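Local coordinates for protein citrate synthase (Mycobacterium tuberculosis, PDB 4TVM) that catalyses the condensation of oxaloacetate with acetyl-CoA and water to give citrate and CoA, a step of the Krebs cycle, at residues R72-D77 against G95-T100; E87-L92 against R391-I396; F226-D231 against D316-I321; L371-L376 against T384-L389. All coordinates share one frame; numbering follows the deposited sequence.

Overall arrangement
From the N terminus, interaction 1 is the first contact to close. It returns the chain after helix 85-94 to the hairpin turn, short strand and helix start at 72-77; the 17 residues between are almost all helix. Interaction 2 crosses it, because helix 85-94 lies inside that loop and pairs with helix 383-403 near the C-terminal end. Within the long loop of interaction 2 lie interactions 3 and 4, one after the other. Interaction 3 joins helices 216-229 and 317-329. Interaction 4 joins helices 367-375 and 383-403, so it shares the latter with interaction 2. Interactions 2, 3 and 4 all reach the oxaloacetate; interaction 1 lies away from it.

Interaction 1. Residues R72-D77 against G95-T100; sequences RGYPID and GELPDT
Arg72 and Tyr74 of a beta-hairpin meet Gly95 and Leu97, which follow the end of helix 85-94. Arg72 and Gly73 form a type I' turn between strands 68-71 and 74-75.

The first kind of contact is van der Waals packing on a guanidinium face. CA of Gly95 lies 3.1 Å above the Arg72 guanidinium plane, displaced toward the rim. A bend at chi2 (-72°) folds the Arg72 chain so that its guanidinium lies along Gly95. Gly95 has left the helix with positive phi (83°), a conformation that favours glycine. Arg72 NH2 bonds to the backbone O of Leu92, in the last turn of the helix.

The second kind is apolar. Tyr74 and Leu97 reach for each other from the two sides, and CD1 of Leu97 comes obliquely to CZ of Tyr74 at 3.3 Å. Leu97 also packs on Asp424 of the second subunit, so the contact borders the dimer interface.

The third kind is polar and runs through water 1, in the plane of the Tyr74 ring at its edge. Tyr74 OH is 2.6 Å from this water. The water donates to Glu96 OE1 at 2.7 Å and accepts from Leu97 N at 3.0 Å.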
# COMPACT_ATOMS: atom_id res chain seq x y z
N ARG A 72 -13.29 -10.14 18.43
CA ARG A 72 -14.62 -9.72 18.84
C ARG A 72 -14.96 -10.19 20.25
O ARG A 72 -16.12 -10.41 20.58
CB ARG A 72 -15.67 -10.17 17.82
CG ARG A 72 -15.36 -9.74 16.39
CD ARG A 72 -15.57 -8.25 16.23
NE ARG A 72 -15.69 -7.79 14.85
CZ ARG A 72 -15.95 -6.52 14.51
NH1 ARG A 72 -16.14 -5.58 15.45
NH2 ARG A 72 -16.02 -6.17 13.22
N GLY A 73 -13.95 -10.30 21.09
CA GLY A 73 -14.14 -10.68 22.49
C GLY A 73 -13.81 -12.13 22.76
O GLY A 73 -13.64 -12.52 23.92
N TYR A 74 -13.73 -12.95 21.70
CA TYR A 74 -13.57 -14.39 21.84
C TYR A 74 -12.11 -14.80 21.79
O TYR A 74 -11.41 -14.42 20.88
CB TYR A 74 -14.28 -15.10 20.71
CG TYR A 74 -15.76 -14.85 20.67
CD1 TYR A 74 -16.61 -15.41 21.63
CD2 TYR A 74 -16.34 -14.08 19.66
CE1 TYR A 74 -17.97 -15.20 21.60
CE2 TYR A 74 -17.70 -13.87 19.62
CZ TYR A 74 -18.51 -14.43 20.58
OH TYR A 74 -19.87 -14.25 20.54
N PRO A 75 -11.66 -15.60 22.77
CA PRO A 75 -10.23 -15.93 22.71
C PRO A 75 -9.83 -16.90 21.60
O PRO A 75 -10.63 -17.70 21.13
CB PRO A 75 -9.94 -16.51 24.11
CG PRO A 75 -10.98 -15.88 24.99
CD PRO A 75 -12.22 -15.83 24.13
N ILE A 76 -8.55 -16.79 21.20
CA ILE A 76 -8.03 -17.44 20.02
C ILE A 76 -7.99 -18.93 20.23
O ILE A 76 -8.23 -19.68 19.29
CB ILE A 76 -6.64 -16.90 19.63
CG1 ILE A 76 -6.29 -17.26 18.18
CG2 ILE A 76 -5.54 -17.39 20.58
CD1 ILE A 76 -7.33 -16.81 17.18
N ASP A 77 -7.71 -19.35 21.46
CA ASP A 77 -7.64 -20.78 21.74
C ASP A 77 -9.01 -21.40 21.52
O ASP A 77 -9.11 -22.49 21.00
CB ASP A 77 -7.07 -21.08 23.15
CG ASP A 77 -7.85 -20.41 24.30
OD1 ASP A 77 -8.90 -19.79 24.07
OD2 ASP A 77 -7.39 -20.49 25.45
N GLY A 95 -18.79 -8.83 13.12
CA GLY A 95 -18.67 -8.59 14.54
C GLY A 95 -19.45 -9.49 15.46
O GLY A 95 -19.48 -9.24 16.66
N GLU A 96 -20.06 -10.55 14.95
CA GLU A 96 -20.70 -11.52 15.82
C GLU A 96 -20.58 -12.89 15.25
O GLU A 96 -20.34 -13.06 14.06
CB GLU A 96 -22.19 -11.20 15.98
CG GLU A 96 -22.52 -9.81 16.50
CD GLU A 96 -22.36 -9.67 18.00
OE1 GLU A 96 -22.11 -10.68 18.71
OE2 GLU A 96 -22.50 -8.52 18.47
N LEU A 97 -20.77 -13.91 16.07
CA LEU A 97 -20.89 -15.27 15.53
C LEU A 97 -22.27 -15.37 14.87
O LEU A 97 -23.22 -14.71 15.33
CB LEU A 97 -20.75 -16.34 16.59
CG LEU A 97 -19.49 -16.36 17.48
CD1 LEU A 97 -19.78 -16.96 18.85
CD2 LEU A 97 -18.35 -17.14 16.83
N PRO A 98 -22.37 -16.20 13.80
CA PRO A 98 -23.58 -16.40 13.02
C PRO A 98 -24.49 -17.55 13.46
O PRO A 98 -24.01 -18.63 13.79
CB PRO A 98 -23.01 -16.73 11.63
CG PRO A 98 -21.74 -17.44 11.92
CD PRO A 98 -21.20 -16.84 13.18
N ASP A 99 -25.81 -17.32 13.40
CA ASP A 99 -26.74 -18.42 13.65
C ASP A 99 -26.75 -19.29 12.41
O ASP A 99 -26.32 -18.85 11.34
CB ASP A 99 -28.14 -17.92 14.04
CG ASP A 99 -28.87 -17.19 12.91
OD1 ASP A 99 -28.75 -17.62 11.74
OD2 ASP A 99 -29.57 -16.20 13.20
N THR A 100 -27.25 -20.51 12.56
CA THR A 100 -27.15 -21.53 11.53
C THR A 100 -27.48 -21.04 10.10
O THR A 100 -26.76 -21.36 9.18
CB THR A 100 -27.99 -22.77 11.93
OG1 THR A 100 -27.45 -23.33 13.13
CG2 THR A 100 -27.98 -23.86 10.84
O HOH W 1 -21.60 -13.32 18.91

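Interaction 2. Residues E87-L92 against R391-I396; sequences EVCYLL and RLPGWI. With OAA (oxaloacetate ion), chain B.
Cys89 and Leu92 of helix 85-94 pack on Pro393 of helix 383-403, in the helical core of the citrate synthase fold. The two short segments run nearly parallel, at 13°, and their axes come within 9.0 Å. All the touching residues are buried, and no hydrogen bond crosses between the segments.

Pro393 is the centre of the contact. Its CB faces the other helix and lies 3.8 Å from CA of Cys89. The sulfur of Cys89 comes alongside the proline ring, with SG 3.9 Å from Pro393 CB and close to CG as well. Leu92 reaches the same CB one turn further on. Its CD1 lies 3.9 Å from Pro393 CB, and the two side chains cross at a slant. Gly394 is next to this methyl.

The proline also marks a kink. Pro393 has no N-H to give, and Gly394 N bonds to Arg391 O, three residues back instead of four. Arg391 O also accepts from Trp395 N.

Arg391 starts out away from helix 85-94, but its bent chain carries the guanidinium to the oxaloacetate. The bends are at chi2 and at chi3 (61°), and CG lies over one face of the Trp395 ring. NE donates to the backbone O of His229, which helps to fix the guanidinium. The keto oxygen of oxaloacetate lies at the guanidinium edge, in its plane. There Arg391 NH2 donates to oxaloacetate O3 at 3.0 Å, with a nearly straight N-H...O angle of 165°.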
# COMPACT_ATOMS: atom_id res chain seq x y z
N GLU A 87 -16.23 -19.29 9.75
CA GLU A 87 -17.02 -18.74 10.84
C GLU A 87 -16.27 -17.52 11.38
O GLU A 87 -16.85 -16.48 11.72
CB GLU A 87 -17.20 -19.78 11.88
CG GLU A 87 -18.43 -19.56 12.71
CD GLU A 87 -18.43 -20.41 13.95
OE1 GLU A 87 -17.34 -20.65 14.49
OE2 GLU A 87 -19.54 -20.80 14.39
N VAL A 88 -14.96 -17.65 11.40
CA VAL A 88 -14.07 -16.60 11.84
C VAL A 88 -14.08 -15.40 10.92
O VAL A 88 -14.12 -14.27 11.41
CB VAL A 88 -12.67 -17.17 12.02
CG1 VAL A 88 -11.64 -16.06 12.16
CG2 VAL A 88 -12.66 -18.06 13.26
N CYS A 89 -14.08 -15.64 9.59
CA CYS A 89 -14.30 -14.57 8.60
C CYS A 89 -15.55 -13.84 8.95
O CYS A 89 -15.55 -12.64 9.09
CB CYS A 89 -14.49 -15.14 7.17
SG CYS A 89 -13.02 -15.88 6.39
N TYR A 90 -16.64 -14.57 9.07
CA TYR A 90 -17.92 -13.91 9.34
C TYR A 90 -17.83 -13.08 10.61
O TYR A 90 -18.24 -11.92 10.60
CB TYR A 90 -19.03 -14.94 9.49
CG TYR A 90 -20.39 -14.33 9.77
CD1 TYR A 90 -20.63 -13.68 10.96
CD2 TYR A 90 -21.43 -14.43 8.85
CE1 TYR A 90 -21.86 -13.13 11.23
CE2 TYR A 90 -22.67 -13.89 9.12
CZ TYR A 90 -22.87 -13.26 10.32
OH TYR A 90 -24.07 -12.72 10.61
N LEU A 91 -17.28 -13.67 11.69
CA LEU A 91 -17.29 -13.03 12.99
C LEU A 91 -16.56 -11.74 12.86
O LEU A 91 -17.08 -10.70 13.22
CB LEU A 91 -16.61 -13.93 14.03
CG LEU A 91 -16.03 -13.32 15.32
CD1 LEU A 91 -17.14 -13.03 16.32
CD2 LEU A 91 -15.00 -14.27 15.92
N LEU A 92 -15.34 -11.80 12.36
CA LEU A 92 -14.52 -10.62 12.33
C LEU A 92 -15.17 -9.53 11.55
O LEU A 92 -15.19 -8.38 11.99
CB LEU A 92 -13.22 -10.93 11.63
CG LEU A 92 -12.14 -11.70 12.34
CD1 LEU A 92 -11.22 -12.15 11.22
CD2 LEU A 92 -11.42 -10.83 13.33
N ARG A 391 -5.11 -13.76 6.52
CA ARG A 391 -5.34 -12.40 6.98
C ARG A 391 -6.46 -11.65 6.24
O ARG A 391 -6.98 -10.63 6.75
CB ARG A 391 -4.04 -11.60 6.85
CG ARG A 391 -4.16 -10.18 7.31
CD ARG A 391 -4.72 -10.07 8.71
NE ARG A 391 -3.86 -10.75 9.68
CZ ARG A 391 -2.68 -10.30 10.12
NH1 ARG A 391 -2.16 -9.16 9.67
NH2 ARG A 391 -1.99 -11.01 11.00
N LEU A 392 -6.83 -12.14 5.06
CA LEU A 392 -7.82 -11.43 4.25
C LEU A 392 -9.06 -10.96 5.01
O LEU A 392 -9.51 -9.83 4.84
CB LEU A 392 -8.21 -12.29 3.07
CG LEU A 392 -9.26 -11.78 2.09
CD1 LEU A 392 -8.82 -10.51 1.39
CD2 LEU A 392 -9.55 -12.88 1.07
N PRO A 393 -9.65 -11.82 5.84
CA PRO A 393 -10.84 -11.39 6.59
C PRO A 393 -10.57 -10.19 7.50
O PRO A 393 -11.45 -9.33 7.71
CB PRO A 393 -11.20 -12.64 7.40
CG PRO A 393 -9.97 -13.50 7.38
CD PRO A 393 -9.44 -13.27 6.00
N GLY A 394 -9.36 -10.11 8.03
CA GLY A 394 -9.02 -9.03 8.94
C GLY A 394 -8.84 -7.76 8.16
O GLY A 394 -9.35 -6.70 8.54
N TRP A 395 -8.10 -7.87 7.07
CA TRP A 395 -7.96 -6.75 6.14
C TRP A 395 -9.31 -6.21 5.83
O TRP A 395 -9.52 -5.01 5.88
CB TRP A 395 -7.28 -7.17 4.85
CG TRP A 395 -5.80 -7.37 4.99
CD1 TRP A 395 -5.01 -6.92 5.98
CD2 TRP A 395 -4.96 -8.11 4.10
NE1 TRP A 395 -3.72 -7.31 5.78
CE2 TRP A 395 -3.66 -8.06 4.64
CE3 TRP A 395 -5.19 -8.83 2.92
CZ2 TRP A 395 -2.59 -8.70 4.04
CZ3 TRP A 395 -4.11 -9.46 2.31
CH2 TRP A 395 -2.82 -9.38 2.87
N ILE A 396 -10.24 -7.08 5.54
CA ILE A 396 -11.56 -6.65 5.10
C ILE A 396 -12.36 -6.00 6.22
O ILE A 396 -13.05 -5.00 6.00
CB ILE A 396 -12.33 -7.83 4.48
CG1 ILE A 396 -11.70 -8.20 3.14
CG2 ILE A 396 -13.79 -7.46 4.22
CD1 ILE A 396 -12.29 -9.43 2.47
O1 OAA B . 0.45 -12.47 12.39
O2 OAA B . 2.36 -13.56 12.09
O4 OAA B . 2.47 -8.57 14.08
O5 OAA B . 0.77 -8.10 12.78
O3 OAA B . 0.84 -10.21 11.55
C1 OAA B . 1.70 -12.55 12.43
C2 OAA B . 2.43 -11.33 12.93
C3 OAA B . 1.62 -10.14 12.48
C4 OAA B . 1.67 -8.85 13.15

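Interaction 3. Residues F226-D231 against D316-I321; sequences FILHAD and DPRARI. With OAA (oxaloacetate ion), chain B.
Water 2 joins Leu228 and Arg318, and three protein groups grip its oxygen. It donates to Leu228 O at 2.6 Å and to Asp231 O at 2.7 Å. It also accepts a longer bond from Arg318 NH1, lying in the guanidinium plane at its edge.

The arginine chain passes the leucine in the opposite direction. Its CG packs on Leu228 CD2 at 3.4 Å, and its CD lies beside Leu228 O. Further along helix 317-329, Ile321 CD1 meets Leu228 CD2 at 4.0 Å. Ile76 of helix 76-82 also packs on Leu228.

The contact joins the C-terminal end of helix 216-229 to the first turn of helix 317-329, at the oxaloacetate pocket. Asp316 is the N-cap of the second helix. Its OD1 accepts from Arg318 N at 2.7 Å through the anti lone pair. The carboxylate also pairs with the Arg318 guanidinium, but the NE bond is weak and the too-short NH2 distance is doubtful.

A bend at chi3 (-44°) turns the arginine end toward this carboxylate and the ligand. Arg318 NH1 stands 3.6 Å from oxaloacetate O1, obliquely placed. His229 comes with its ring edge to the same ligand carboxylate, its CE1 3.6 Å from oxaloacetate O2.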
# COMPACT_ATOMS: atom_id res chain seq x y z
N PHE A 226 -5.35 -20.67 9.49
CA PHE A 226 -5.92 -19.43 9.02
C PHE A 226 -6.69 -18.71 10.11
O PHE A 226 -6.74 -17.49 10.12
CB PHE A 226 -6.83 -19.67 7.83
CG PHE A 226 -6.13 -20.15 6.59
CD1 PHE A 226 -4.78 -19.88 6.36
CD2 PHE A 226 -6.84 -20.82 5.62
CE1 PHE A 226 -4.17 -20.31 5.21
CE2 PHE A 226 -6.24 -21.24 4.46
CZ PHE A 226 -4.90 -20.98 4.25
N ILE A 227 -7.27 -19.43 11.05
CA ILE A 227 -7.89 -18.78 12.21
C ILE A 227 -6.82 -18.06 13.02
O ILE A 227 -6.98 -16.88 13.41
CB ILE A 227 -8.64 -19.77 13.13
CG1 ILE A 227 -9.65 -20.58 12.30
CG2 ILE A 227 -9.35 -19.02 14.25
CD1 ILE A 227 -10.45 -21.61 13.08
N LEU A 228 -5.70 -18.74 13.23
CA LEU A 228 -4.60 -18.14 14.00
C LEU A 228 -4.05 -16.90 13.37
O LEU A 228 -3.60 -16.01 14.08
CB LEU A 228 -3.49 -19.14 14.25
CG LEU A 228 -3.89 -20.20 15.30
CD1 LEU A 228 -3.34 -21.58 14.98
CD2 LEU A 228 -3.50 -19.77 16.70
N HIS A 229 -4.13 -16.82 12.04
CA HIS A 229 -3.58 -15.66 11.29
C HIS A 229 -4.63 -14.73 10.73
O HIS A 229 -4.30 -13.76 10.07
CB HIS A 229 -2.71 -16.16 10.14
CG HIS A 229 -1.39 -16.71 10.57
ND1 HIS A 229 -0.29 -15.92 10.78
CD2 HIS A 229 -0.99 -17.99 10.82
CE1 HIS A 229 0.74 -16.68 11.13
NE2 HIS A 229 0.33 -17.93 11.17
N ALA A 230 -5.90 -14.98 11.02
CA ALA A 230 -6.96 -14.14 10.51
C ALA A 230 -6.91 -12.62 10.82
O ALA A 230 -7.22 -11.82 9.95
CB ALA A 230 -8.29 -14.70 10.93
N ASP A 231 -6.55 -12.22 12.02
CA ASP A 231 -6.41 -10.78 12.30
C ASP A 231 -5.39 -10.58 13.38
O ASP A 231 -5.16 -11.48 14.15
CB ASP A 231 -7.71 -10.18 12.77
CG ASP A 231 -7.63 -8.70 12.81
OD1 ASP A 231 -7.36 -8.10 11.72
OD2 ASP A 231 -7.82 -8.10 13.90
N ASP A 316 3.08 -15.98 23.22
CA ASP A 316 1.98 -15.73 22.33
C ASP A 316 0.96 -16.83 22.56
O ASP A 316 1.35 -17.99 22.64
CB ASP A 316 2.50 -15.80 20.90
CG ASP A 316 1.55 -15.20 19.91
OD1 ASP A 316 0.40 -15.68 19.78
OD2 ASP A 316 1.97 -14.23 19.25
N PRO A 317 -0.34 -16.49 22.68
CA PRO A 317 -1.26 -17.63 22.79
C PRO A 317 -1.28 -18.49 21.55
O PRO A 317 -1.45 -19.69 21.67
CB PRO A 317 -2.64 -16.97 22.97
CG PRO A 317 -2.34 -15.61 23.49
CD PRO A 317 -1.05 -15.21 22.84
N ARG A 318 -1.08 -17.90 20.37
CA ARG A 318 -1.03 -18.70 19.14
C ARG A 318 0.13 -19.64 19.18
O ARG A 318 -0.01 -20.84 18.93
CB ARG A 318 -0.84 -17.82 17.92
CG ARG A 318 -1.96 -16.84 17.66
CD ARG A 318 -1.52 -15.78 16.68
NE ARG A 318 -0.17 -15.28 16.99
CZ ARG A 318 0.31 -14.12 16.57
NH1 ARG A 318 -0.42 -13.32 15.81
NH2 ARG A 318 1.54 -13.75 16.90
N ALA A 319 1.30 -19.10 19.48
CA ALA A 319 2.51 -19.89 19.49
C ALA A 319 2.24 -21.27 20.08
O ALA A 319 2.57 -22.28 19.47
CB ALA A 319 3.60 -19.19 20.28
N ARG A 320 1.59 -21.30 21.24
CA ARG A 320 1.41 -22.53 21.97
C ARG A 320 0.48 -23.49 21.24
O ARG A 320 0.70 -24.71 21.21
CB ARG A 320 0.84 -22.24 23.36
CG ARG A 320 1.35 -20.95 24.01
CD ARG A 320 1.38 -21.05 25.53
NE ARG A 320 0.14 -21.62 26.07
CZ ARG A 320 -0.25 -21.53 27.34
NH1 ARG A 320 0.47 -20.87 28.24
NH2 ARG A 320 -1.39 -22.10 27.70
N ILE A 321 -0.58 -22.96 20.65
CA ILE A 321 -1.49 -23.79 19.87
C ILE A 321 -0.71 -24.34 18.70
O ILE A 321 -0.82 -25.51 18.36
CB ILE A 321 -2.71 -23.00 19.37
CG1 ILE A 321 -3.61 -22.59 20.53
CG2 ILE A 321 -3.52 -23.84 18.40
CD1 ILE A 321 -4.34 -21.29 20.28
O1 OAA B . 0.45 -12.47 12.39
O2 OAA B . 2.36 -13.56 12.09
O4 OAA B . 2.47 -8.57 14.08
O5 OAA B . 0.77 -8.10 12.78
O3 OAA B . 0.84 -10.21 11.55
C1 OAA B . 1.70 -12.55 12.43
C2 OAA B . 2.43 -11.33 12.93
C3 OAA B . 1.62 -10.14 12.48
C4 OAA B . 1.67 -8.85 13.15
O HOH W 2 -3.32 -13.39 14.30

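Interaction 4. Residues L371-L376 against T384-L389; sequences LIYRAL and TVLFAL. With OAA (oxaloacetate ion), chain B.
Leu386 is the first residue of 384-389 to touch helix 367-375, and it carries most of the contact with Tyr373. Its CD1 sits over the centre of the Tyr373 ring, 3.6 Å from the centroid and 10° off the ring normal. This is a CH-pi contact over the face. CB of Leu386 lies on the same side, toward the phenol end, 3.7 Å from Tyr373 CZ. The leucine therefore follows the length of the ring, and the two side chains run antiparallel alongside one another. Tyr373 reaches across because its CG stands anti to the carbonyl carbon (chi1 -77°). Phe383, at the start of the second helix, adds a further ring against Tyr373, and Leu225 of helix 216-229 also packs on it.

Phe387 comes next. Only its backbone is near the tyrosine, with Phe387 N 4.4 Å from Tyr373 OH. Its ring leads the other way, into the ligand pocket: CG is anti to the backbone N (chi1 -169°). The ring presents its edge to oxaloacetate, with CZ 3.4 Å from the keto oxygen O3, which lies in the ring plane. CE2 of Phe387 is 3.5 Å from oxaloacetate O2. The His229 ring meets the same phenylalanine.

Leu389, further on, packs against helix 159-182, so helix 383-403 is held from another direction too. The arrangement is that of the buried helix packing of citrate synthase: two consecutive helices meet through Tyr373 and Leu386, and the neighbouring Phe387 lines the oxaloacetate site, near Asp366, a probable active-site residue.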
# COMPACT_ATOMS: atom_id res chain seq x y z
N LEU A 371 7.38 -24.85 9.45
CA LEU A 371 7.59 -26.30 9.41
C LEU A 371 6.32 -26.98 9.00
O LEU A 371 6.34 -27.85 8.14
CB LEU A 371 8.00 -26.82 10.77
CG LEU A 371 9.13 -26.00 11.40
CD1 LEU A 371 9.49 -26.57 12.77
CD2 LEU A 371 10.33 -25.93 10.46
N ILE A 372 5.21 -26.56 9.60
CA ILE A 372 3.90 -27.11 9.27
C ILE A 372 3.59 -26.92 7.80
O ILE A 372 3.34 -27.89 7.07
CB ILE A 372 2.79 -26.45 10.10
CG1 ILE A 372 3.01 -26.73 11.58
CG2 ILE A 372 1.42 -26.96 9.68
CD1 ILE A 372 1.91 -26.21 12.48
N TYR A 373 3.59 -25.69 7.34
CA TYR A 373 3.30 -25.43 5.93
C TYR A 373 4.15 -26.34 5.07
O TYR A 373 3.64 -26.98 4.17
CB TYR A 373 3.62 -23.99 5.55
CG TYR A 373 2.63 -22.94 5.99
CD1 TYR A 373 1.27 -23.22 6.10
CD2 TYR A 373 3.06 -21.63 6.19
CE1 TYR A 373 0.36 -22.23 6.46
CE2 TYR A 373 2.17 -20.63 6.56
CZ TYR A 373 0.83 -20.93 6.69
OH TYR A 373 -0.06 -19.94 7.05
N ARG A 374 5.46 -26.40 5.35
CA ARG A 374 6.33 -27.27 4.58
C ARG A 374 5.90 -28.72 4.74
O ARG A 374 5.89 -29.47 3.77
CB ARG A 374 7.80 -27.14 5.01
CG ARG A 374 8.68 -28.16 4.29
CD ARG A 374 10.15 -27.97 4.59
NE ARG A 374 10.97 -28.77 3.69
CZ ARG A 374 11.28 -28.43 2.43
NH1 ARG A 374 10.82 -27.30 1.89
NH2 ARG A 374 12.05 -29.23 1.71
N ALA A 375 5.55 -29.09 5.97
CA ALA A 375 5.00 -30.41 6.28
C ALA A 375 3.78 -30.75 5.42
O ALA A 375 3.64 -31.89 5.00
CB ALA A 375 4.63 -30.51 7.76
N LEU A 376 2.93 -29.77 5.14
CA LEU A 376 1.74 -30.01 4.32
C LEU A 376 2.07 -30.00 2.83
O LEU A 376 1.17 -30.14 2.00
CB LEU A 376 0.64 -28.97 4.61
CG LEU A 376 0.38 -28.66 6.09
CD1 LEU A 376 -0.62 -27.53 6.29
CD2 LEU A 376 -0.08 -29.91 6.84
N THR A 384 4.13 -16.61 2.21
CA THR A 384 3.57 -15.27 2.36
C THR A 384 2.18 -15.20 1.75
O THR A 384 1.35 -14.42 2.22
CB THR A 384 4.45 -14.22 1.73
OG1 THR A 384 5.80 -14.53 2.04
CG2 THR A 384 4.11 -12.81 2.27
N VAL A 385 1.95 -16.01 0.71
CA VAL A 385 0.65 -16.07 0.08
C VAL A 385 -0.36 -16.70 1.07
O VAL A 385 -1.51 -16.25 1.19
CB VAL A 385 0.67 -16.93 -1.20
CG1 VAL A 385 -0.75 -17.18 -1.69
CG2 VAL A 385 1.52 -16.27 -2.29
N LEU A 386 0.08 -17.74 1.77
CA LEU A 386 -0.74 -18.43 2.78
C LEU A 386 -1.07 -17.45 3.85
O LEU A 386 -2.19 -17.39 4.35
CB LEU A 386 -0.01 -19.63 3.37
CG LEU A 386 0.07 -20.81 2.40
CD1 LEU A 386 1.19 -21.77 2.72
CD2 LEU A 386 -1.24 -21.55 2.39
N PHE A 387 -0.10 -16.62 4.17
CA PHE A 387 -0.34 -15.57 5.16
C PHE A 387 -1.47 -14.65 4.76
O PHE A 387 -2.36 -14.39 5.58
CB PHE A 387 0.93 -14.78 5.37
CG PHE A 387 0.86 -13.86 6.54
CD1 PHE A 387 -0.10 -12.86 6.59
CD2 PHE A 387 1.76 -13.98 7.58
CE1 PHE A 387 -0.17 -12.01 7.68
CE2 PHE A 387 1.68 -13.14 8.67
CZ PHE A 387 0.72 -12.16 8.73
N ALA A 388 -1.47 -14.17 3.51
CA ALA A 388 -2.52 -13.24 3.02
C ALA A 388 -3.92 -13.85 2.98
O ALA A 388 -4.94 -13.20 3.32
CB ALA A 388 -2.16 -12.75 1.65
N LEU A 389 -3.98 -15.10 2.53
CA LEU A 389 -5.25 -15.84 2.51
C LEU A 389 -5.91 -15.82 3.88
O LEU A 389 -7.12 -15.68 3.97
CB LEU A 389 -5.04 -17.30 2.13
CG LEU A 389 -4.69 -17.52 0.69
CD1 LEU A 389 -4.70 -19.01 0.41
CD2 LEU A 389 -5.61 -16.75 -0.28
O1 OAA B . 0.45 -12.47 12.39
O2 OAA B . 2.36 -13.56 12.09
O4 OAA B . 2.47 -8.57 14.08
O5 OAA B . 0.77 -8.10 12.78
O3 OAA B . 0.84 -10.21 11.55
C1 OAA B . 1.70 -12.55 12.43
C2 OAA B . 2.43 -11.33 12.93
C3 OAA B . 1.62 -10.14 12.48
C4 OAA B . 1.67 -8.85 13.15